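3-oxoacyl-(acyl-carrier protein) synthase II (Thermus thermophilus, PDB 1J3N) probably catalyses the decarboxylative condensation that lengthens acyl chains carried on acyl-carrier protein during fatty acid elongation. Local coordinates at residues R70-Q73 and Y74-A78; L81-D85 and A86-P90; T37-A41 and S42-V46. One frame throughout, in Å; residues are numbered along the deposited sequence.

Overall arrangement
Along the chain the order is interaction 3, then 1, then 2, all within the N-terminal beta-ketoacyl synthase domain. Interactions 1 and 2 lie in series on helix 70-86, near its start and at its end, with centres about 16 Å apart; both pack on helix 139-148 and on strands 182-189 and 232-240 of the large mixed sheet. Interaction 3 sits in the loop between the paired strands 33-35 and 48-50, its centre about 23 Å from that of interaction 1 and 37 Å from that of interaction 2. Arg38 touches Arg70 and Tyr74, bringing this loop against the start of the helix. The helix thus belongs to the packed body of the subunit, while residues 43-45 contribute to the homodimer contact.

Interaction 1. Residues R70-Q73 and Y74-A78; sequences RFVQ and YALIA
Arg70 and Tyr74 open a run of i to i+4 backbone bonds at the start of helix 70-86, in which the amides of Tyr74, Ala75, Leu76 and Ile77 bond to the carbonyls of Arg70, Phe71, Val72 and Gln73; Tyr74 N to Arg70 O measures 2.9 Å. One turn apart, the side chains of Arg70 and Tyr74 carry the contact. Because CG of Arg70 is trans to its backbone N (chi1 -167°), the aliphatic chain runs out over a face of the tyrosine ring, and CG lies 3.8 Å from the centroid of the Tyr74 ring in a CH-pi contact. A bend at chi3 then turns the guanidinium so that Arg70 NH1 donates to Tyr74 OH at 3.0 Å. The guanidinium is turned 65° from the ring, and the hydroxyl lies at its edge, a little out of its plane. Arg70 NE forms a salt bridge with Glu110, so two nitrogens fix the rotation of the group; Tyr74 OH has a further, weak bond to Glu231. Glu110 and Glu231, the latter salt-bridged to Arg38, probably offset the closeness of Arg70 NH2 to Arg38.

Further round the helix, Val72 and Leu76 lie side by side and point the same way, with CG1 of Val72 3.9 Å from CD1 of Leu76. Ile77 packs back on the preceding turn, its CG1 3.1 Å from Gln73 O. The amide of Gln73 instead turns to the residues before the helix, where NE2 bonds to Leu68 O.

This is one of the helices that pack on the large mixed sheet, as in the thiolase-type fold of beta-ketoacyl synthases: Val72, Ala75 and Leu76 touch helix 139-148, Tyr74 and Ala78 rest on strand 232-240, and Thr188 of strand 182-189 touches Tyr74 and Ala75 and bonds through its hydroxyl to Phe71 O.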
loop_
_atom_site.group_PDB
_atom_site.type_symbol
_atom_site.label_atom_id
_atom_site.label_comp_id
_atom_site.label_asym_id
_atom_site.label_seq_id
_atom_site.Cartn_x
_atom_site.Cartn_y
_atom_site.Cartn_z
ATOM N N ARG A 70 -0.873 -2.077 -18.242
ATOM C CA ARG A 70 -0.974 -3.526 -18.177
ATOM C C ARG A 70 -1.280 -4.057 -16.763
ATOM O O ARG A 70 -2.029 -5.023 -16.618
ATOM C CB ARG A 70 0.323 -4.155 -18.707
ATOM C CG ARG A 70 0.239 -5.643 -18.994
ATOM C CD ARG A 70 1.571 -6.184 -19.514
ATOM N NE ARG A 70 1.837 -5.827 -20.907
ATOM C CZ ARG A 70 1.358 -6.486 -21.960
ATOM N NH1 ARG A 70 0.580 -7.547 -21.790
ATOM N NH2 ARG A 70 1.666 -6.089 -23.186
ATOM N N PHE A 71 -0.731 -3.447 -15.713
ATOM C CA PHE A 71 -1.008 -3.990 -14.377
ATOM C C PHE A 71 -2.460 -3.814 -13.969
ATOM O O PHE A 71 -3.017 -4.643 -13.240
ATOM C CB PHE A 71 -0.057 -3.415 -13.312
ATOM C CG PHE A 71 -0.496 -2.103 -12.704
ATOM C CD1 PHE A 71 -0.310 -0.901 -13.380
ATOM C CD2 PHE A 71 -1.046 -2.072 -11.423
ATOM C CE1 PHE A 71 -0.660 0.311 -12.791
ATOM C CE2 PHE A 71 -1.403 -0.865 -10.822
ATOM C CZ PHE A 71 -1.207 0.333 -11.508
ATOM N N VAL A 72 -3.079 -2.742 -14.443
ATOM C CA VAL A 72 -4.482 -2.504 -14.141
ATOM C C VAL A 72 -5.306 -3.423 -15.054
ATOM O O VAL A 72 -6.352 -3.931 -14.657
ATOM C CB VAL A 72 -4.862 -1.018 -14.364
ATOM C CG1 VAL A 72 -6.377 -0.857 -14.377
ATOM C CG2 VAL A 72 -4.263 -0.153 -13.236
ATOM N N GLN A 73 -4.819 -3.654 -16.275
ATOM C CA GLN A 73 -5.523 -4.537 -17.194
ATOM C C GLN A 73 -5.609 -5.951 -16.606
ATOM O O GLN A 73 -6.642 -6.603 -16.682
ATOM C CB GLN A 73 -4.817 -4.567 -18.552
ATOM C CG GLN A 73 -5.126 -3.359 -19.422
ATOM C CD GLN A 73 -4.502 -3.464 -20.797
ATOM O OE1 GLN A 73 -4.523 -4.528 -21.420
ATOM N NE2 GLN A 73 -3.951 -2.356 -21.286
ATOM N N TYR A 74 -4.521 -6.419 -16.012
ATOM C CA TYR A 74 -4.517 -7.746 -15.413
ATOM C C TYR A 74 -5.446 -7.807 -14.205
ATOM O O TYR A 74 -6.188 -8.774 -14.029
ATOM C CB TYR A 74 -3.102 -8.140 -14.986
ATOM C CG TYR A 74 -2.137 -8.375 -16.129
ATOM C CD1 TYR A 74 -2.572 -8.375 -17.456
ATOM C CD2 TYR A 74 -0.785 -8.616 -15.880
ATOM C CE1 TYR A 74 -1.690 -8.612 -18.505
ATOM C CE2 TYR A 74 0.105 -8.857 -16.925
ATOM C CZ TYR A 74 -0.355 -8.855 -18.233
ATOM O OH TYR A 74 0.521 -9.105 -19.272
ATOM N N ALA A 75 -5.420 -6.777 -13.371
ATOM C CA ALA A 75 -6.286 -6.769 -12.188
ATOM C C ALA A 75 -7.774 -6.817 -12.546
ATOM O O ALA A 75 -8.552 -7.521 -11.899
ATOM C CB ALA A 75 -6.002 -5.551 -11.349
ATOM N N LEU A 76 -8.173 -6.056 -13.564
ATOM C CA LEU A 76 -9.574 -6.029 -13.984
ATOM C C LEU A 76 -9.989 -7.388 -14.543
ATOM O O LEU A 76 -11.097 -7.865 -14.292
ATOM C CB LEU A 76 -9.794 -4.920 -15.026
ATOM C CG LEU A 76 -9.744 -3.496 -14.456
ATOM C CD1 LEU A 76 -9.750 -2.456 -15.562
ATOM C CD2 LEU A 76 -10.942 -3.301 -13.542
ATOM N N ILE A 77 -9.086 -8.021 -15.285
ATOM C CA ILE A 77 -9.362 -9.328 -15.863
ATOM C C ILE A 77 -9.501 -10.377 -14.755
ATOM O O ILE A 77 -10.431 -11.188 -14.773
ATOM C CB ILE A 77 -8.239 -9.750 -16.839
ATOM C CG1 ILE A 77 -8.257 -8.837 -18.069
ATOM C CG2 ILE A 77 -8.411 -11.220 -17.238
ATOM C CD1 ILE A 77 -7.057 -9.036 -18.998
ATOM N N ALA A 78 -8.589 -10.351 -13.789
ATOM C CA ALA A 78 -8.640 -11.310 -12.683
ATOM C C ALA A 78 -9.886 -11.098 -11.832
ATOM O O ALA A 78 -10.510 -12.058 -11.388
ATOM C CB ALA A 78 -7.389 -11.197 -11.818
#

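Interaction 2. Residues L81-D85 and A86-P90; sequences LALED and AGLKP
Leu83 and Leu88 bracket the end of helix 70-86, which closes in a Schellman motif: Leu88 N bonds to Leu83 O at 3.2 Å, almost straight at 174°, and Gly87 N bonds to Glu84 O at 3.1 Å. Gly87, with a positive phi of 72°, turns the chain away from the helix axis; the N-H of Gly87 comes to Glu84 O from above the carbonyl plane.

The packed side faces the large sheet. Ala86 lies buried on Val237 of strand 232-240 and still bonds from its N to Ala82 O at 3.0 Å, with a weak second bond to Leu83 O. Asp85 is tied down too, OD2 bonding to Tyr252 OH and Leu9 N while OD1 takes a bond from Gln19 NE2, so both oxygens of the carboxylate are gripped. The other side is looser. Gly87 and Lys89 are exposed to solvent, as is Glu84, whose OE2 bonds back to Gln80 on the same helix. Back on the packed side, where Leu83 rests on Leu184 and Leu88 on Leu182 of strand 182-189, the two leucines cross at about a right angle, the apolar contact that goes with this motif, and CD2 of Leu83 stands 4.1 Å from CD1 of Leu88.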
loop_
_atom_site.group_PDB
_atom_site.type_symbol
_atom_site.label_atom_id
_atom_site.label_comp_id
_atom_site.label_asym_id
_atom_site.label_seq_id
_atom_site.Cartn_x
_atom_site.Cartn_y
_atom_site.Cartn_z
ATOM N N LEU A 81 -12.845 -12.556 -13.702
ATOM C CA LEU A 81 -12.768 -14.009 -13.587
ATOM C C LEU A 81 -13.170 -14.438 -12.173
ATOM O O LEU A 81 -13.846 -15.451 -11.985
ATOM C CB LEU A 81 -11.344 -14.492 -13.889
ATOM C CG LEU A 81 -10.768 -14.274 -15.298
ATOM C CD1 LEU A 81 -9.337 -14.777 -15.348
ATOM C CD2 LEU A 81 -11.616 -15.005 -16.326
ATOM N N ALA A 82 -12.758 -13.657 -11.178
ATOM C CA ALA A 82 -13.070 -13.966 -9.783
ATOM C C ALA A 82 -14.578 -13.904 -9.520
ATOM O O ALA A 82 -15.163 -14.832 -8.947
ATOM C CB ALA A 82 -12.343 -12.995 -8.862
ATOM N N LEU A 83 -15.201 -12.808 -9.938
ATOM C CA LEU A 83 -16.633 -12.640 -9.751
ATOM C C LEU A 83 -17.393 -13.730 -10.488
ATOM O O LEU A 83 -18.369 -14.274 -9.970
ATOM C CB LEU A 83 -17.076 -11.273 -10.261
ATOM C CG LEU A 83 -16.685 -10.071 -9.407
ATOM C CD1 LEU A 83 -17.112 -8.797 -10.127
ATOM C CD2 LEU A 83 -17.365 -10.172 -8.039
ATOM N N GLU A 84 -16.936 -14.059 -11.696
ATOM C CA GLU A 84 -17.584 -15.094 -12.494
ATOM C C GLU A 84 -17.493 -16.446 -11.798
ATOM O O GLU A 84 -18.476 -17.190 -11.735
ATOM C CB GLU A 84 -16.947 -15.161 -13.896
ATOM C CG GLU A 84 -17.675 -14.296 -14.936
ATOM C CD GLU A 84 -16.847 -13.990 -16.173
ATOM O OE1 GLU A 84 -16.024 -14.837 -16.577
ATOM O OE2 GLU A 84 -17.034 -12.898 -16.755
ATOM N N ASP A 85 -16.308 -16.751 -11.275
ATOM C CA ASP A 85 -16.053 -18.007 -10.577
ATOM C C ASP A 85 -16.848 -18.105 -9.278
ATOM O O ASP A 85 -17.133 -19.200 -8.802
ATOM C CB ASP A 85 -14.554 -18.144 -10.271
ATOM C CG ASP A 85 -14.202 -19.484 -9.628
ATOM O OD1 ASP A 85 -14.343 -20.534 -10.301
ATOM O OD2 ASP A 85 -13.787 -19.482 -8.447
ATOM N N ALA A 86 -17.205 -16.956 -8.712
ATOM C CA ALA A 86 -17.954 -16.920 -7.456
ATOM C C ALA A 86 -19.465 -16.955 -7.692
ATOM O O ALA A 86 -20.244 -17.116 -6.752
ATOM C CB ALA A 86 -17.574 -15.672 -6.663
ATOM N N GLY A 87 -19.870 -16.804 -8.951
ATOM C CA GLY A 87 -21.279 -16.829 -9.289
ATOM C C GLY A 87 -22.014 -15.586 -8.830
ATOM O O GLY A 87 -23.188 -15.645 -8.456
ATOM N N LEU A 88 -21.324 -14.453 -8.865
ATOM C CA LEU A 88 -21.914 -13.191 -8.439
ATOM C C LEU A 88 -22.167 -12.227 -9.589
ATOM O O LEU A 88 -21.698 -12.421 -10.712
ATOM C CB LEU A 88 -20.999 -12.491 -7.433
ATOM C CG LEU A 88 -20.785 -13.079 -6.043
ATOM C CD1 LEU A 88 -19.542 -12.456 -5.433
ATOM C CD2 LEU A 88 -21.999 -12.826 -5.176
ATOM N N LYS A 89 -22.915 -11.178 -9.274
ATOM C CA LYS A 89 -23.234 -10.116 -10.212
ATOM C C LYS A 89 -23.345 -8.873 -9.348
ATOM O O LYS A 89 -24.103 -8.857 -8.383
ATOM C CB LYS A 89 -24.556 -10.387 -10.927
ATOM C CG LYS A 89 -24.513 -11.553 -11.906
ATOM C CD LYS A 89 -25.566 -11.399 -12.999
ATOM C CE LYS A 89 -26.979 -11.294 -12.428
ATOM N NZ LYS A 89 -28.000 -11.048 -13.488
ATOM N N PRO A 90 -22.577 -7.819 -9.673
ATOM C CA PRO A 90 -22.604 -6.572 -8.899
ATOM C C PRO A 90 -23.987 -6.161 -8.404
ATOM O O PRO A 90 -24.136 -5.679 -7.281
ATOM C CB PRO A 90 -21.977 -5.546 -9.855
ATOM C CG PRO A 90 -22.081 -6.194 -11.222
ATOM C CD PRO A 90 -21.822 -7.636 -10.924
#

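Interaction 3. Residues T37-A41 and S42-V46; sequences TRFDA and SALPV
Asp40 reaches forward over Ala41 to Ser42: its OD1 accepts the amide of Ser42, N to OD1 2.9 Å, with an angle of 157° at the hydrogen. The amide comes from above the carboxylate plane, 44° out of it, and the CB of Ser42 also lies close, 3.1 Å from Asp40 OD1. Swinging CG of Asp40 opposite its backbone N (chi1 172°) carries the carboxylate forward along the chain to this position. The apolar side chains gather on Leu44. Its CD1 touches Ala41 CB and lies near the plane of the Phe39 ring, at the ring edge, 4.1 Å from Phe39 CE2; the two side chains cross at about a right angle.

Two overlapping turns hold these groups together. The bond from Ser42 N makes an Asx turn at Asp40, and a type I beta turn follows from Ala41 to Leu44, closed by Leu44 N to Ala41 O at 3.1 Å. A water bridges the two turns, donating to Asp40 O at 2.8 Å and accepting from Ala43 N at 2.9 Å, which ties the start of the first turn to the middle of the second.

Farther out, Phe39 and Leu44 both pack on Ile197 of helix 194-202, and Phe39 also meets Pro194. The approach to the turns is fixed by Arg38, whose NH2 forms a salt bridge with Glu231 and whose N bonds to Glu51. Past the turn, Leu44 O accepts from Arg47 NH1. The second subunit also closes on the turn: Leu44 packs on Pro124 of that subunit and Ala43 O accepts a hydrogen bond from ND2 of its Asn125.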
loop_
_atom_site.group_PDB
_atom_site.type_symbol
_atom_site.label_atom_id
_atom_site.label_comp_id
_atom_site.label_asym_id
_atom_site.label_seq_id
_atom_site.Cartn_x
_atom_site.Cartn_y
_atom_site.Cartn_z
ATOM N N THR A 37 9.219 -12.543 -25.251
ATOM C CA THR A 37 8.615 -12.119 -26.506
ATOM C C THR A 37 7.967 -10.745 -26.355
ATOM O O THR A 37 7.723 -10.064 -27.348
ATOM C CB THR A 37 7.533 -13.104 -26.977
ATOM O OG1 THR A 37 6.445 -13.094 -26.046
ATOM C CG2 THR A 37 8.098 -14.518 -27.080
ATOM N N ARG A 38 7.698 -10.339 -25.113
ATOM C CA ARG A 38 7.072 -9.041 -24.835
ATOM C C ARG A 38 7.849 -7.886 -25.469
ATOM O O ARG A 38 7.261 -6.904 -25.929
ATOM C CB ARG A 38 6.956 -8.825 -23.322
ATOM C CG ARG A 38 6.253 -7.533 -22.913
ATOM C CD ARG A 38 4.838 -7.462 -23.478
ATOM N NE ARG A 38 4.065 -8.670 -23.188
ATOM C CZ ARG A 38 3.784 -9.111 -21.962
ATOM N NH1 ARG A 38 4.203 -8.444 -20.888
ATOM N NH2 ARG A 38 3.101 -10.234 -21.810
ATOM N N PHE A 39 9.174 -7.996 -25.464
ATOM C CA PHE A 39 10.045 -6.994 -26.074
ATOM C C PHE A 39 11.348 -7.696 -26.427
ATOM O O PHE A 39 11.553 -8.848 -26.049
ATOM C CB PHE A 39 10.329 -5.817 -25.125
ATOM C CG PHE A 39 11.001 -6.212 -23.838
ATOM C CD1 PHE A 39 10.254 -6.678 -22.760
ATOM C CD2 PHE A 39 12.387 -6.146 -23.715
ATOM C CE1 PHE A 39 10.876 -7.075 -21.579
ATOM C CE2 PHE A 39 13.018 -6.542 -22.537
ATOM C CZ PHE A 39 12.258 -7.009 -21.467
ATOM N N ASP A 40 12.221 -7.009 -27.157
ATOM C CA ASP A 40 13.501 -7.590 -27.537
ATOM C C ASP A 40 14.505 -7.471 -26.396
ATOM O O ASP A 40 15.057 -6.400 -26.133
ATOM C CB ASP A 40 14.042 -6.906 -28.791
ATOM C CG ASP A 40 15.464 -7.326 -29.117
ATOM O OD1 ASP A 40 15.901 -8.391 -28.626
ATOM O OD2 ASP A 40 16.141 -6.594 -29.871
ATOM N N ALA A 41 14.745 -8.585 -25.719
ATOM C CA ALA A 41 15.673 -8.597 -24.600
ATOM C C ALA A 41 17.034 -9.183 -24.992
ATOM O O ALA A 41 17.763 -9.677 -24.137
ATOM C CB ALA A 41 15.065 -9.393 -23.440
ATOM N N SER A 42 17.381 -9.112 -26.277
ATOM C CA SER A 42 18.656 -9.663 -26.740
ATOM C C SER A 42 19.858 -9.049 -26.017
ATOM O O SER A 42 20.759 -9.762 -25.600
ATOM C CB SER A 42 18.806 -9.502 -28.268
ATOM O OG SER A 42 19.210 -8.194 -28.647
ATOM N N ALA A 43 19.868 -7.736 -25.829
ATOM C CA ALA A 43 20.998 -7.095 -25.158
ATOM C C ALA A 43 21.141 -7.408 -23.660
ATOM O O ALA A 43 22.217 -7.219 -23.088
ATOM C CB ALA A 43 20.932 -5.583 -25.365
ATOM N N LEU A 44 20.070 -7.888 -23.026
ATOM C CA LEU A 44 20.100 -8.195 -21.592
ATOM C C LEU A 44 20.750 -9.532 -21.222
ATOM O O LEU A 44 20.852 -10.432 -22.053
ATOM C CB LEU A 44 18.680 -8.175 -21.020
ATOM C CG LEU A 44 17.873 -6.877 -21.087
ATOM C CD1 LEU A 44 16.525 -7.089 -20.407
ATOM C CD2 LEU A 44 18.635 -5.760 -20.410
ATOM N N PRO A 45 21.210 -9.664 -19.961
ATOM C CA PRO A 45 21.845 -10.896 -19.472
ATOM C C PRO A 45 20.798 -11.947 -19.112
ATOM O O PRO A 45 21.095 -13.145 -19.054
ATOM C CB PRO A 45 22.629 -10.421 -18.250
ATOM C CG PRO A 45 21.791 -9.303 -17.727
ATOM C CD PRO A 45 21.430 -8.559 -19.007
ATOM N N VAL A 46 19.580 -11.476 -18.855
ATOM C CA VAL A 46 18.443 -12.333 -18.517
ATOM C C VAL A 46 17.473 -12.147 -19.669
ATOM O O VAL A 46 16.986 -11.041 -19.905
ATOM C CB VAL A 46 17.764 -11.889 -17.198
ATOM C CG1 VAL A 46 16.535 -12.752 -16.923
ATOM C CG2 VAL A 46 18.746 -12.005 -16.049
HETATM O O HOH W 1 17.746 -5.690 -25.917
#